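Local coordinates for protein PrgA (Enterococcus faecalis, PDB 6Z9K) that extends far outside the enterococcal cell and provides surface exclusion against unwanted conjugation, this piece being its metal-binding CAP domain, at residues E56-V61 against V158-L163; T81-D86 against A234-K239; T41-N46 against L171-F176; W107-Y112 against I123-A128. One frame throughout, in Å; residues are numbered along the deposited sequence. Where two conformers were deposited one is given.

Contact 1: residues E56-V61 against V158-L163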
loop_
_atom_site.group_PDB
_atom_site.type_symbol
_atom_site.label_atom_id
_atom_site.label_comp_id
_atom_site.label_asym_id
_atom_site.label_seq_id
_atom_site.Cartn_x
_atom_site.Cartn_y
_atom_site.Cartn_z
ATOM N N GLU A 56 -0.182 -1.835 -21.128
ATOM C CA GLU A 56 -1.056 -1.146 -22.114
ATOM C C GLU A 56 -2.392 -1.896 -22.193
ATOM O O GLU A 56 -3.429 -1.214 -22.209
ATOM C CB GLU A 56 -0.323 -1.007 -23.449
ATOM C CG GLU A 56 0.921 -0.142 -23.338
ATOM C CD GLU A 56 0.675 1.350 -23.130
ATOM O OE1 GLU A 56 -0.514 1.753 -23.101
ATOM O OE2 GLU A 56 1.678 2.120 -23.022
ATOM N N LYS A 57 -2.372 -3.235 -22.177
ATOM C CA LYS A 57 -3.588 -4.098 -22.190
ATOM C C LYS A 57 -4.379 -3.938 -20.893
ATOM O O LYS A 57 -5.597 -4.048 -20.925
ATOM C CB LYS A 57 -3.217 -5.573 -22.374
ATOM C CG LYS A 57 -2.401 -5.843 -23.633
ATOM C CD LYS A 57 -2.150 -7.304 -23.950
ATOM C CE LYS A 57 -1.542 -7.466 -25.333
ATOM N NZ LYS A 57 -1.118 -8.861 -25.603
ATOM N N ASN A 58 -3.701 -3.712 -19.771
ATOM C CA ASN A 58 -4.380 -3.514 -18.465
ATOM C C ASN A 58 -5.225 -2.235 -18.522
ATOM O O ASN A 58 -6.046 -2.045 -17.629
ATOM C CB ASN A 58 -3.353 -3.499 -17.333
ATOM C CG ASN A 58 -2.874 -4.886 -16.965
ATOM O OD1 ASN A 58 -3.464 -5.871 -17.382
ATOM N ND2 ASN A 58 -1.834 -4.984 -16.164
ATOM N N LYS A 59 -5.018 -1.370 -19.507
ATOM C CA LYS A 59 -5.769 -0.090 -19.610
ATOM C C LYS A 59 -7.209 -0.374 -20.038
ATOM O O LYS A 59 -8.016 0.522 -19.868
ATOM C CB LYS A 59 -5.109 0.886 -20.583
ATOM C CG LYS A 59 -3.894 1.600 -20.038
ATOM C CD LYS A 59 -3.327 2.629 -20.988
ATOM C CE LYS A 59 -2.047 3.266 -20.494
ATOM N NZ LYS A 59 -1.333 3.990 -21.578
ATOM N N ASP A 60 -7.480 -1.569 -20.573
ATOM C CA ASP A 60 -8.828 -2.017 -21.030
ATOM C C ASP A 60 -9.327 -3.145 -20.130
ATOM O O ASP A 60 -10.402 -3.733 -20.433
ATOM C CB ASP A 60 -8.786 -2.409 -22.509
ATOM C CG ASP A 60 -8.513 -1.228 -23.423
ATOM O OD1 ASP A 60 -8.984 -0.119 -23.091
ATOM O OD2 ASP A 60 -7.805 -1.407 -24.450
ATOM N N VAL A 61 -8.633 -3.435 -19.029
ATOM C CA VAL A 61 -9.192 -4.345 -17.988
ATOM C C VAL A 61 -9.896 -3.483 -16.934
ATOM O O VAL A 61 -9.211 -2.793 -16.153
ATOM C CB VAL A 61 -8.129 -5.272 -17.374
ATOM C CG1 VAL A 61 -8.748 -6.212 -16.351
ATOM C CG2 VAL A 61 -7.395 -6.067 -18.436
ATOM N N VAL A 158 -12.866 1.245 -12.822
ATOM C CA VAL A 158 -11.518 1.877 -12.981
ATOM C C VAL A 158 -10.607 0.799 -13.561
ATOM O O VAL A 158 -10.786 -0.365 -13.200
ATOM C CB VAL A 158 -10.952 2.487 -11.673
ATOM C CG1 VAL A 158 -10.887 1.516 -10.526
ATOM C CG2 VAL A 158 -9.580 3.069 -11.867
ATOM N N SER A 159 -9.673 1.155 -14.437
ATOM C CA SER A 159 -8.849 0.126 -15.104
ATOM C C SER A 159 -7.837 -0.393 -14.100
ATOM O O SER A 159 -7.451 0.358 -13.177
ATOM C CB SER A 159 -8.171 0.597 -16.348
ATOM O OG SER A 159 -7.025 1.350 -16.064
ATOM N N LYS A 160 -7.436 -1.635 -14.296
ATOM C CA LYS A 160 -6.371 -2.297 -13.529
ATOM C C LYS A 160 -5.086 -1.467 -13.659
ATOM O O LYS A 160 -4.394 -1.242 -12.663
ATOM C CB LYS A 160 -6.195 -3.699 -14.100
ATOM C CG LYS A 160 -5.016 -4.480 -13.567
ATOM C CD LYS A 160 -5.036 -5.886 -14.020
ATOM C CE LYS A 160 -4.092 -6.721 -13.209
ATOM N NZ LYS A 160 -4.291 -8.151 -13.533
ATOM N N TYR A 161 -4.812 -0.955 -14.848
ATOM C CA TYR A 161 -3.640 -0.073 -15.080
ATOM C C TYR A 161 -3.700 1.100 -14.102
ATOM O O TYR A 161 -2.722 1.400 -13.411
ATOM C CB TYR A 161 -3.608 0.419 -16.532
ATOM C CG TYR A 161 -2.552 1.463 -16.765
ATOM C CD1 TYR A 161 -2.809 2.805 -16.529
ATOM C CD2 TYR A 161 -1.272 1.106 -17.144
ATOM C CE1 TYR A 161 -1.828 3.773 -16.675
ATOM C CE2 TYR A 161 -0.276 2.064 -17.309
ATOM C CZ TYR A 161 -0.561 3.403 -17.090
ATOM O OH TYR A 161 0.428 4.360 -17.236
ATOM N N THR A 162 -4.829 1.792 -14.080
ATOM C CA THR A 162 -5.021 2.996 -13.242
ATOM C C THR A 162 -4.835 2.654 -11.767
ATOM O O THR A 162 -4.170 3.430 -11.103
ATOM C CB THR A 162 -6.386 3.632 -13.473
ATOM O OG1 THR A 162 -6.301 4.053 -14.822
ATOM C CG2 THR A 162 -6.660 4.785 -12.534
ATOM N N LEU A 163 -5.435 1.572 -11.280
ATOM C CA LEU A 163 -5.220 1.192 -9.862
ATOM C C LEU A 163 -3.735 0.931 -9.599
ATOM O O LEU A 163 -3.236 1.369 -8.552
ATOM C CB LEU A 163 -6.034 -0.038 -9.510
ATOM C CG LEU A 163 -7.549 0.139 -9.527
ATOM C CD1 LEU A 163 -8.243 -1.225 -9.413
ATOM C CD2 LEU A 163 -7.966 1.114 -8.431
#

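Contact 2: residues T81-D86 against A234-K239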
loop_
_atom_site.group_PDB
_atom_site.type_symbol
_atom_site.label_atom_id
_atom_site.label_comp_id
_atom_site.label_asym_id
_atom_site.label_seq_id
_atom_site.Cartn_x
_atom_site.Cartn_y
_atom_site.Cartn_z
ATOM N N THR A 81 2.048 -5.435 -2.066
ATOM C CA THR A 81 2.950 -6.038 -1.069
ATOM C C THR A 81 4.297 -6.280 -1.738
ATOM O O THR A 81 5.352 -6.137 -1.082
ATOM C CB THR A 81 2.311 -7.258 -0.411
ATOM O OG1 THR A 81 1.032 -6.889 0.145
ATOM C CG2 THR A 81 3.192 -7.737 0.717
ATOM N N GLU A 82 4.314 -6.661 -2.996
ATOM C CA GLU A 82 5.609 -6.854 -3.710
ATOM C C GLU A 82 6.363 -5.537 -3.714
ATOM O O GLU A 82 7.592 -5.535 -3.470
ATOM C CB GLU A 82 5.354 -7.321 -5.134
ATOM C CG GLU A 82 5.027 -8.809 -5.244
ATOM C CD GLU A 82 4.683 -9.263 -6.645
ATOM O OE1 GLU A 82 4.539 -8.403 -7.524
ATOM O OE2 GLU A 82 4.538 -10.488 -6.832
ATOM N N LEU A 83 5.688 -4.436 -4.069
ATOM C CA LEU A 83 6.410 -3.154 -4.124
ATOM C C LEU A 83 6.949 -2.794 -2.738
ATOM O O LEU A 83 8.130 -2.345 -2.639
ATOM C CB LEU A 83 5.486 -2.033 -4.608
ATOM C CG LEU A 83 4.987 -2.209 -6.031
ATOM C CD1 LEU A 83 4.103 -1.002 -6.432
ATOM C CD2 LEU A 83 6.111 -2.409 -7.010
ATOM N N LEU A 84 6.138 -2.914 -1.710
ATOM C CA LEU A 84 6.569 -2.504 -0.366
ATOM C C LEU A 84 7.650 -3.450 0.168
ATOM O O LEU A 84 8.603 -2.967 0.804
ATOM C CB LEU A 84 5.359 -2.412 0.557
ATOM C CG LEU A 84 5.663 -1.892 1.943
ATOM C CD1 LEU A 84 6.337 -0.506 1.917
ATOM C CD2 LEU A 84 4.370 -1.837 2.766
ATOM N N ASN A 85 7.506 -4.734 -0.052
ATOM C CA ASN A 85 8.490 -5.736 0.432
ATOM C C ASN A 85 9.842 -5.485 -0.246
ATOM O O ASN A 85 10.875 -5.754 0.389
ATOM C CB ASN A 85 8.079 -7.176 0.185
ATOM C CG ASN A 85 7.169 -7.717 1.263
ATOM O OD1 ASN A 85 7.143 -7.126 2.350
ATOM N ND2 ASN A 85 6.545 -8.875 0.996
ATOM N N ASP A 86 9.852 -5.018 -1.478
ATOM C CA ASP A 86 11.125 -4.733 -2.180
ATOM C C ASP A 86 11.877 -3.684 -1.344
ATOM O O ASP A 86 13.070 -3.845 -1.109
ATOM C CB ASP A 86 10.833 -4.372 -3.624
ATOM C CG ASP A 86 12.048 -3.963 -4.438
ATOM O OD1 ASP A 86 12.907 -4.813 -4.596
ATOM O OD2 ASP A 86 12.109 -2.796 -4.892
ATOM N N ALA A 234 4.896 -12.063 -0.321
ATOM C CA ALA A 234 4.847 -11.531 -1.692
ATOM C C ALA A 234 6.261 -11.044 -2.014
ATOM O O ALA A 234 6.806 -10.295 -1.271
ATOM C CB ALA A 234 3.854 -10.403 -1.790
ATOM N N SER A 235 6.871 -11.560 -3.044
ATOM C CA SER A 235 8.279 -11.217 -3.375
ATOM C C SER A 235 8.426 -11.119 -4.890
ATOM O O SER A 235 8.060 -12.083 -5.574
ATOM C CB SER A 235 9.194 -12.264 -2.802
ATOM O OG SER A 235 10.543 -11.954 -3.120
ATOM N N MET A 236 8.921 -10.000 -5.388
ATOM C CA MET A 236 9.292 -9.843 -6.816
ATOM C C MET A 236 10.823 -9.793 -6.890
ATOM O O MET A 236 11.435 -9.330 -5.936
ATOM C CB MET A 236 8.692 -8.555 -7.398
ATOM C CG MET A 236 9.332 -7.308 -6.839
ATOM S SD MET A 236 8.512 -5.736 -7.153
ATOM C CE MET A 236 7.841 -5.988 -8.775
ATOM N N LYS A 237 11.433 -10.184 -8.018
ATOM C CA LYS A 237 12.908 -10.029 -8.183
ATOM C C LYS A 237 13.211 -8.535 -8.189
ATOM O O LYS A 237 12.426 -7.808 -8.802
ATOM C CB LYS A 237 13.400 -10.720 -9.456
ATOM C CG LYS A 237 13.957 -12.123 -9.246
ATOM C CD LYS A 237 15.439 -12.234 -9.597
ATOM C CE LYS A 237 16.092 -13.518 -9.128
ATOM N NZ LYS A 237 15.969 -14.603 -10.134
ATOM N N SER A 238 14.235 -8.085 -7.467
ATOM C CA SER A 238 14.620 -6.661 -7.428
ATOM C C SER A 238 15.233 -6.292 -8.779
ATOM O O SER A 238 15.704 -7.194 -9.479
ATOM C CB SER A 238 15.554 -6.318 -6.293
ATOM O OG SER A 238 16.892 -6.738 -6.562
ATOM N N LYS A 239 15.197 -5.012 -9.135
ATOM C CA LYS A 239 15.877 -4.536 -10.364
ATOM C C LYS A 239 17.360 -4.873 -10.292
ATOM O O LYS A 239 17.948 -5.298 -11.324
ATOM C CB LYS A 239 15.690 -3.034 -10.502
ATOM C CG LYS A 239 14.395 -2.648 -11.180
ATOM C CD LYS A 239 14.522 -1.304 -11.888
ATOM C CE LYS A 239 13.968 -0.212 -11.028
ATOM N NZ LYS A 239 13.824 1.011 -11.825
HETATM O O HOH W 1 9.144 -7.894 -3.387
HETATM O O HOH W 2 4.762 -12.512 -4.974
HETATM O O HOH W 3 6.639 -11.792 -8.560
HETATM O O HOH W 4 13.742 -3.201 -7.168
HETATM O O HOH W 5 12.525 -7.485 -4.167
#

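Contact 3: residues T41-N46 against L171-F176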
loop_
_atom_site.group_PDB
_atom_site.type_symbol
_atom_site.label_atom_id
_atom_site.label_comp_id
_atom_site.label_asym_id
_atom_site.label_seq_id
_atom_site.Cartn_x
_atom_site.Cartn_y
_atom_site.Cartn_z
ATOM N N THR A 41 15.231 14.236 -5.088
ATOM C CA THR A 41 15.888 13.172 -5.891
ATOM C C THR A 41 14.867 12.032 -6.056
ATOM O O THR A 41 14.636 11.508 -7.163
ATOM C CB THR A 41 17.145 12.634 -5.191
ATOM O OG1 THR A 41 18.072 13.718 -5.148
ATOM C CG2 THR A 41 17.767 11.451 -5.895
ATOM N N ALA A 42 14.340 11.552 -4.950
ATOM C CA ALA A 42 13.498 10.354 -4.971
ATOM C C ALA A 42 12.221 10.627 -5.780
ATOM O O ALA A 42 11.757 9.718 -6.476
ATOM C CB ALA A 42 13.136 9.957 -3.584
ATOM N N LEU A 43 11.600 11.794 -5.637
ATOM C CA LEU A 43 10.347 12.063 -6.414
ATOM C C LEU A 43 10.657 12.134 -7.916
ATOM O O LEU A 43 9.912 11.543 -8.722
ATOM C CB LEU A 43 9.705 13.353 -5.919
ATOM C CG LEU A 43 9.092 13.267 -4.523
ATOM C CD1 LEU A 43 8.741 14.639 -3.994
ATOM C CD2 LEU A 43 7.863 12.369 -4.493
ATOM N N GLU A 44 11.771 12.774 -8.285
ATOM C CA GLU A 44 12.227 12.824 -9.691
ATOM C C GLU A 44 12.454 11.410 -10.242
ATOM O O GLU A 44 12.011 11.131 -11.347
ATOM C CB GLU A 44 13.493 13.684 -9.777
ATOM C CG GLU A 44 14.171 13.658 -11.141
ATOM C CD GLU A 44 13.351 14.210 -12.298
ATOM O OE1 GLU A 44 12.346 14.904 -12.018
ATOM O OE2 GLU A 44 13.746 13.978 -13.494
ATOM N N MET A 45 13.151 10.556 -9.503
ATOM C CA MET A 45 13.615 9.233 -9.971
ATOM C C MET A 45 12.433 8.250 -9.999
ATOM O O MET A 45 12.586 7.169 -10.572
ATOM C CB MET A 45 14.739 8.709 -9.066
ATOM C CG MET A 45 16.027 9.508 -9.226
ATOM S SD MET A 45 16.696 9.334 -10.919
ATOM C CE MET A 45 16.519 10.997 -11.547
ATOM N N ASN A 46 11.284 8.630 -9.428
ATOM C CA ASN A 46 10.078 7.767 -9.406
ATOM C C ASN A 46 8.868 8.447 -10.048
ATOM O O ASN A 46 7.727 7.996 -9.785
ATOM C CB ASN A 46 9.769 7.370 -7.968
ATOM C CG ASN A 46 10.782 6.390 -7.438
ATOM O OD1 ASN A 46 10.815 5.240 -7.874
ATOM N ND2 ASN A 46 11.635 6.857 -6.525
ATOM N N LEU A 171 2.473 4.995 -2.793
ATOM C CA LEU A 171 3.633 4.535 -1.997
ATOM C C LEU A 171 4.784 5.516 -2.145
ATOM O O LEU A 171 5.452 5.768 -1.154
ATOM C CB LEU A 171 4.043 3.124 -2.445
ATOM C CG LEU A 171 3.049 2.006 -2.109
ATOM C CD1 LEU A 171 3.459 0.692 -2.764
ATOM C CD2 LEU A 171 2.884 1.858 -0.604
ATOM N N VAL A 172 5.037 6.012 -3.352
ATOM C CA VAL A 172 6.160 6.962 -3.605
ATOM C C VAL A 172 5.926 8.180 -2.727
ATOM O O VAL A 172 6.878 8.674 -2.107
ATOM C CB VAL A 172 6.273 7.294 -5.095
ATOM C CG1 VAL A 172 7.092 8.506 -5.394
ATOM C CG2 VAL A 172 6.773 6.084 -5.874
ATOM N N ASN A 173 4.700 8.658 -2.699
ATOM C CA ASN A 173 4.379 9.893 -1.951
ATOM C C ASN A 173 4.501 9.654 -0.452
ATOM O O ASN A 173 4.959 10.610 0.245
ATOM C CB ASN A 173 2.991 10.407 -2.343
ATOM C CG ASN A 173 2.994 11.116 -3.678
ATOM O OD1 ASN A 173 4.046 11.450 -4.243
ATOM N ND2 ASN A 173 1.777 11.341 -4.173
ATOM N N MET A 174 4.160 8.476 0.026
ATOM C CA MET A 174 4.247 8.175 1.451
ATOM C C MET A 174 5.705 7.944 1.856
ATOM O O MET A 174 6.066 8.344 2.944
ATOM C CB MET A 174 3.390 6.979 1.812
ATOM C CG MET A 174 1.915 7.337 1.768
ATOM S SD MET A 174 0.882 5.884 2.139
ATOM C CE MET A 174 -0.705 6.693 2.302
ATOM N N LEU A 175 6.509 7.321 0.993
ATOM C CA LEU A 175 7.933 7.067 1.347
ATOM C C LEU A 175 8.770 8.344 1.214
ATOM O O LEU A 175 9.750 8.444 1.968
ATOM C CB LEU A 175 8.483 5.983 0.429
ATOM C CG LEU A 175 7.834 4.631 0.595
ATOM C CD1 LEU A 175 8.288 3.691 -0.514
ATOM C CD2 LEU A 175 8.167 4.015 1.922
ATOM N N PHE A 176 8.486 9.248 0.282
ATOM C CA PHE A 176 9.427 10.346 -0.051
ATOM C C PHE A 176 8.832 11.746 0.049
ATOM O O PHE A 176 9.582 12.692 -0.203
ATOM C CB PHE A 176 10.022 10.144 -1.446
ATOM C CG PHE A 176 10.561 8.777 -1.689
ATOM C CD1 PHE A 176 11.549 8.232 -0.866
ATOM C CD2 PHE A 176 10.169 8.072 -2.807
ATOM C CE1 PHE A 176 12.043 6.963 -1.116
ATOM C CE2 PHE A 176 10.662 6.809 -3.039
ATOM C CZ PHE A 176 11.614 6.255 -2.217
#

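Contact 4: residues W107-Y112 against I123-A128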
loop_
_atom_site.group_PDB
_atom_site.type_symbol
_atom_site.label_atom_id
_atom_site.label_comp_id
_atom_site.label_asym_id
_atom_site.label_seq_id
_atom_site.Cartn_x
_atom_site.Cartn_y
_atom_site.Cartn_z
ATOM N N TRP A 107 -10.916 -5.461 3.483
ATOM C CA TRP A 107 -12.192 -5.204 2.774
ATOM C C TRP A 107 -13.289 -4.894 3.797
ATOM O O TRP A 107 -14.218 -4.128 3.438
ATOM C CB TRP A 107 -12.497 -6.329 1.775
ATOM C CG TRP A 107 -11.624 -6.146 0.571
ATOM C CD1 TRP A 107 -10.415 -6.754 0.341
ATOM C CD2 TRP A 107 -11.821 -5.220 -0.514
ATOM N NE1 TRP A 107 -9.882 -6.308 -0.844
ATOM C CE2 TRP A 107 -10.715 -5.351 -1.377
ATOM C CE3 TRP A 107 -12.835 -4.322 -0.861
ATOM C CZ2 TRP A 107 -10.611 -4.618 -2.566
ATOM C CZ3 TRP A 107 -12.709 -3.577 -2.015
ATOM C CH2 TRP A 107 -11.623 -3.744 -2.866
ATOM N N ASP A 108 -13.228 -5.460 5.004
ATOM C CA ASP A 108 -14.166 -5.063 6.073
ATOM C C ASP A 108 -13.946 -3.581 6.421
ATOM O O ASP A 108 -14.959 -2.833 6.571
ATOM C CB ASP A 108 -14.110 -6.010 7.252
ATOM C CG ASP A 108 -14.790 -7.337 7.032
ATOM O OD1 ASP A 108 -15.457 -7.514 5.960
ATOM O OD2 ASP A 108 -14.624 -8.195 7.912
ATOM N N ILE A 109 -12.696 -3.155 6.547
ATOM C CA ILE A 109 -12.438 -1.710 6.841
ATOM C C ILE A 109 -13.076 -0.883 5.725
ATOM O O ILE A 109 -13.701 0.123 5.978
ATOM C CB ILE A 109 -10.953 -1.433 7.070
ATOM C CG1 ILE A 109 -10.439 -2.069 8.375
ATOM C CG2 ILE A 109 -10.665 0.080 6.975
ATOM C CD1 ILE A 109 -8.960 -1.958 8.617
ATOM N N ALA A 110 -12.878 -1.279 4.477
ATOM C CA ALA A 110 -13.345 -0.499 3.310
ATOM C C ALA A 110 -14.876 -0.423 3.351
ATOM O O ALA A 110 -15.437 0.717 3.238
ATOM C CB ALA A 110 -12.771 -1.131 2.044
ATOM N N LYS A 111 -15.536 -1.549 3.558
ATOM C CA LYS A 111 -17.016 -1.645 3.599
ATOM C C LYS A 111 -17.589 -0.740 4.706
ATOM O O LYS A 111 -18.601 -0.045 4.488
ATOM C CB LYS A 111 -17.398 -3.095 3.908
ATOM C CG LYS A 111 -18.876 -3.364 3.865
ATOM C CD LYS A 111 -19.180 -4.837 3.841
ATOM C CE LYS A 111 -18.865 -5.578 5.115
ATOM N NZ LYS A 111 -19.802 -6.716 5.243
ATOM N N TYR A 112 -16.939 -0.692 5.858
ATOM C CA TYR A 112 -17.449 0.037 7.029
ATOM C C TYR A 112 -17.056 1.512 6.981
ATOM O O TYR A 112 -17.605 2.270 7.793
ATOM C CB TYR A 112 -16.961 -0.629 8.310
ATOM C CG TYR A 112 -17.526 -2.014 8.559
ATOM C CD1 TYR A 112 -18.681 -2.472 7.924
ATOM C CD2 TYR A 112 -16.948 -2.839 9.503
ATOM C CE1 TYR A 112 -19.209 -3.721 8.201
ATOM C CE2 TYR A 112 -17.454 -4.082 9.797
ATOM C CZ TYR A 112 -18.620 -4.512 9.164
ATOM O OH TYR A 112 -19.122 -5.747 9.476
ATOM N N ILE A 123 -13.976 4.522 13.707
ATOM C CA ILE A 123 -15.095 3.642 14.144
ATOM C C ILE A 123 -15.124 2.431 13.221
ATOM O O ILE A 123 -15.236 1.291 13.701
ATOM C CB ILE A 123 -16.430 4.384 14.099
ATOM C CG1 ILE A 123 -16.443 5.427 15.209
ATOM C CG2 ILE A 123 -17.578 3.395 14.194
ATOM C CD1 ILE A 123 -17.606 6.292 15.189
ATOM N N ALA A 124 -14.986 2.635 11.926
ATOM C CA ALA A 124 -14.957 1.557 10.933
ATOM C C ALA A 124 -13.752 0.635 11.180
ATOM O O ALA A 124 -13.878 -0.618 11.095
ATOM C CB ALA A 124 -14.844 2.109 9.541
ATOM N N ILE A 125 -12.575 1.210 11.415
ATOM C CA ILE A 125 -11.360 0.391 11.569
ATOM C C ILE A 125 -11.491 -0.509 12.788
ATOM O O ILE A 125 -11.189 -1.700 12.694
ATOM C CB ILE A 125 -10.140 1.335 11.627
ATOM C CG1 ILE A 125 -9.939 2.056 10.279
ATOM C CG2 ILE A 125 -8.891 0.575 12.026
ATOM C CD1 ILE A 125 -9.025 3.289 10.364
ATOM N N ASN A 126 -11.910 0.045 13.919
ATOM C CA ASN A 126 -12.055 -0.750 15.152
ATOM C C ASN A 126 -13.207 -1.756 15.061
ATOM O O ASN A 126 -13.052 -2.857 15.592
ATOM C CB ASN A 126 -12.194 0.172 16.336
ATOM C CG ASN A 126 -10.863 0.822 16.652
ATOM O OD1 ASN A 126 -9.877 0.118 16.801
ATOM N ND2 ASN A 126 -10.817 2.151 16.752
ATOM N N LYS A 127 -14.266 -1.411 14.352
ATOM C CA LYS A 127 -15.368 -2.385 14.195
ATOM C C LYS A 127 -14.855 -3.574 13.373
ATOM O O LYS A 127 -15.120 -4.750 13.718
ATOM C CB LYS A 127 -16.559 -1.739 13.506
ATOM C CG LYS A 127 -17.788 -2.614 13.345
ATOM C CD LYS A 127 -18.911 -1.893 12.600
ATOM C CE LYS A 127 -20.262 -2.534 12.809
ATOM N NZ LYS A 127 -20.418 -3.865 12.154
ATOM N N ALA A 128 -14.203 -3.315 12.271
ATOM C CA ALA A 128 -13.585 -4.350 11.426
ATOM C C ALA A 128 -12.578 -5.148 12.262
ATOM O O ALA A 128 -12.502 -6.360 12.137
ATOM C CB ALA A 128 -12.935 -3.740 10.204
#

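Contact 1: residues E56-V61 against V158-L163
The carbonyl oxygen of Val61 accepts from the first amide of helix 160-176: Lys160 N donates to Val61 O over 2.8 Å, nearly along the C=O axis. Ser159 CA adds a CA-H...O contact to the same Val61 O at 3.1 Å. A second carbonyl serves the next amide, with Tyr161 N donating to Asn58 O over 3.2 Å, but here the donor stands above the carbonyl plane, 63° out of it. Ser159 is the N-cap, its OG accepting from Thr162 N at 3.0 Å. This is where strand 157-159, paired antiparallel with strand 62-64 through Val158 and Trp63, passes into the helix. Alongside, Lys59 lies over one face of the Tyr161 ring, pointing the same way. Its CG stands against Tyr161 CG, and the extended chain beyond brings Lys59 CE over the ring centre, 3.7 Å from the Tyr161 centroid as a CH-pi contact. Lys59 NZ, a cation-pi partner over that face, closes a salt bridge to Glu56 OE1 at 2.8 Å. Asn58 turns its amide across the aliphatic chain of Lys160, whose own ammonium is salt-bridged to Glu75, while Phe49 meets Tyr161 edge-to-face. Besides its Ser159 cap, then, this helix start has two amides satisfied by carbonyls of a distant segment, and the dipoles of the Asn58 and Val61 carbonyls would be expected to interact favourably with the helix dipole.

Contact 2: residues T81-D86 against A234-K239
Met236 reaches from the chain after strand 232-233 onto Glu82 and Leu83 of helix 70-90. Met236 CB rests against the carboxylate end of Glu82, 4.1 Å from Glu82 CD. CG stands between the backbone N and the carbonyl carbon of Met236 (chi1 70°), which directs the chain at the helix, and it passes over Glu82 O. Met236 SD lies 3.8 Å from that Glu82 O and also touches Glu82 CB and a methyl of Leu83, CD2. The last torsion bends the chain (chi3 -35°), and Met236 CE ends 4.3 Å from Glu82 OE1. Upstream, Ala234 CB packs on Thr81 CG2 at 3.7 Å. The single direct hydrogen bond across the contact runs from Asn85 ND2 to Ala234 O, 2.7 Å long and in the carbonyl plane on a lone pair, with the acceptor also in the amide plane of Asn85. In this CAP domain the segment thus follows helix 70-90 for over a turn before helix 239-245 begins at its N-cap, Ser238, whose OG accepts from Glu241 N. Waters fill in the polar seam. One accepts from Met236 N at 2.9 Å and donates to Glu82 O; another accepts from Ser235 N and donates to Glu82 OE2. A third links Asp86 OD2 to Lys239 N.

Contact 3: residues T41-N46 against L171-F176
Ala42 sets its methyl over one face of the Phe176 ring, and the other groups of the contact are arranged around that pairing. Ala42 CB stands 3.4 Å above the Phe176 ring plane, displaced toward the rim, and approaches Phe176 CG to 3.4 Å, a close CH-pi contact. The opposite face is backed by Leu175 CB over the ring centre, so the ring is sandwiched between its own helix and the neighbouring one. Phe176 CB already points at helix 32-45, and chi1 (-49°) together with chi2 lays the ring face against Ala42. Asn46 comes to the same ring at about a right angle as a side chain, yet its amide plane is only 13° from the ring plane; Asn46 ND2 lies 3.6 Å from Phe176 CE2. That amide is held at both ends, Asn46 ND2 donating to Ala42 O at 2.9 Å and OD1 accepting from Asn17 N. One turn before Phe176, Val172 presents both methyls to Asn46 CB, each at 3.9 Å, and Val172 CG1 also meets Leu43 CD2 at 4.0 Å. Leu43 crosses Val172 obliquely and Asn173 at about a right angle, its CD2 reaching Asn173 OD1. Phe176 O is buried here without a polar partner in the model. The two segments run nearly antiparallel, at 167°, with axes 10.0 Å apart. Pro19 and Ile16 of the N-terminal region also touch this group, Phe22 meets Phe176 edge-to-face, and the far side of helix 160-176 packs through Leu171 and Met174 on helix 184-189, which carries the magnesium ligand His185.

Contact 4: residues W107-Y112 against I123-A128
Ala128 and Ala124 offer their methyls to helix 100-112, forming in the CAP domain a closely packed helix pair whose N-to-C directions differ by 139° and whose axes come within 8.2 Å. In the first shell, Ala128 CB sits 3.5 Å from Ile109 CG1 and also touches Asp108 CB. Ala124 CB meets the last turn of helix 100-112, 3.3 Å from Tyr112 O and 3.7 Å from Tyr112 CB. Small residues at these two positions suit so short an axis separation. On the inner side, the side chains of Ile109 and Ile125 cross obliquely, Ile109 CG2 meeting Ile125 CG1; both isoleucines go on to touch Glu144 of strand 144-148, and Ile109 also reaches His213 and Ile215 of strand 211-217, so the helix pair lies against the three-stranded sheet. The outer side is built on Tyr112 and Lys127, which cross at about a right angle. The Tyr112 ring has Ala128 N at its edge, in plane, while Lys127 CD lies over one face, 3.7 Å above the plane and offset toward the rim. Lys127 is straight as far as CE and then bends at its last torsion (chi4 -70°), which brings NZ above the CZ-OH end of the ring, an off-centre cation-pi partner. A second shell positions this pair: Glu131, a turn farther along helix 122-132, takes Lys127 NZ in a salt bridge through OE2 and is hydrogen-bonded through OE1 to Tyr112 OH. Asp108 OD2 is likewise held by Lys104 and by Asn132. Within the Tyr112 ring, the atom closest to Lys127 NZ is CZ, at 3.5 Å.

Overall arrangement
Along the chain contact 4 is the most local, nested inside the loops closed by the other three; contact 1 is nested inside contact 3, and contact 2 crosses both. Contacts 1 and 3 share helix 160-176, whose start enters the first and whose end the second, their centres 22 Å apart. Contacts 2 and 3 touch directly, Leu83 CB lying 3.9 Å from Leu171 CD1, which joins helix 70-90 to helix 160-176. Contact 4 lies across the chain's centre from contacts 2 and 3, with centres 27 and 29 Å away. Early and late parts of the CAP domain are thereby drawn together, and the bound magnesium ion lies about 9 Å from the side chain of Ile125 and about 11 Å from that of Asn173.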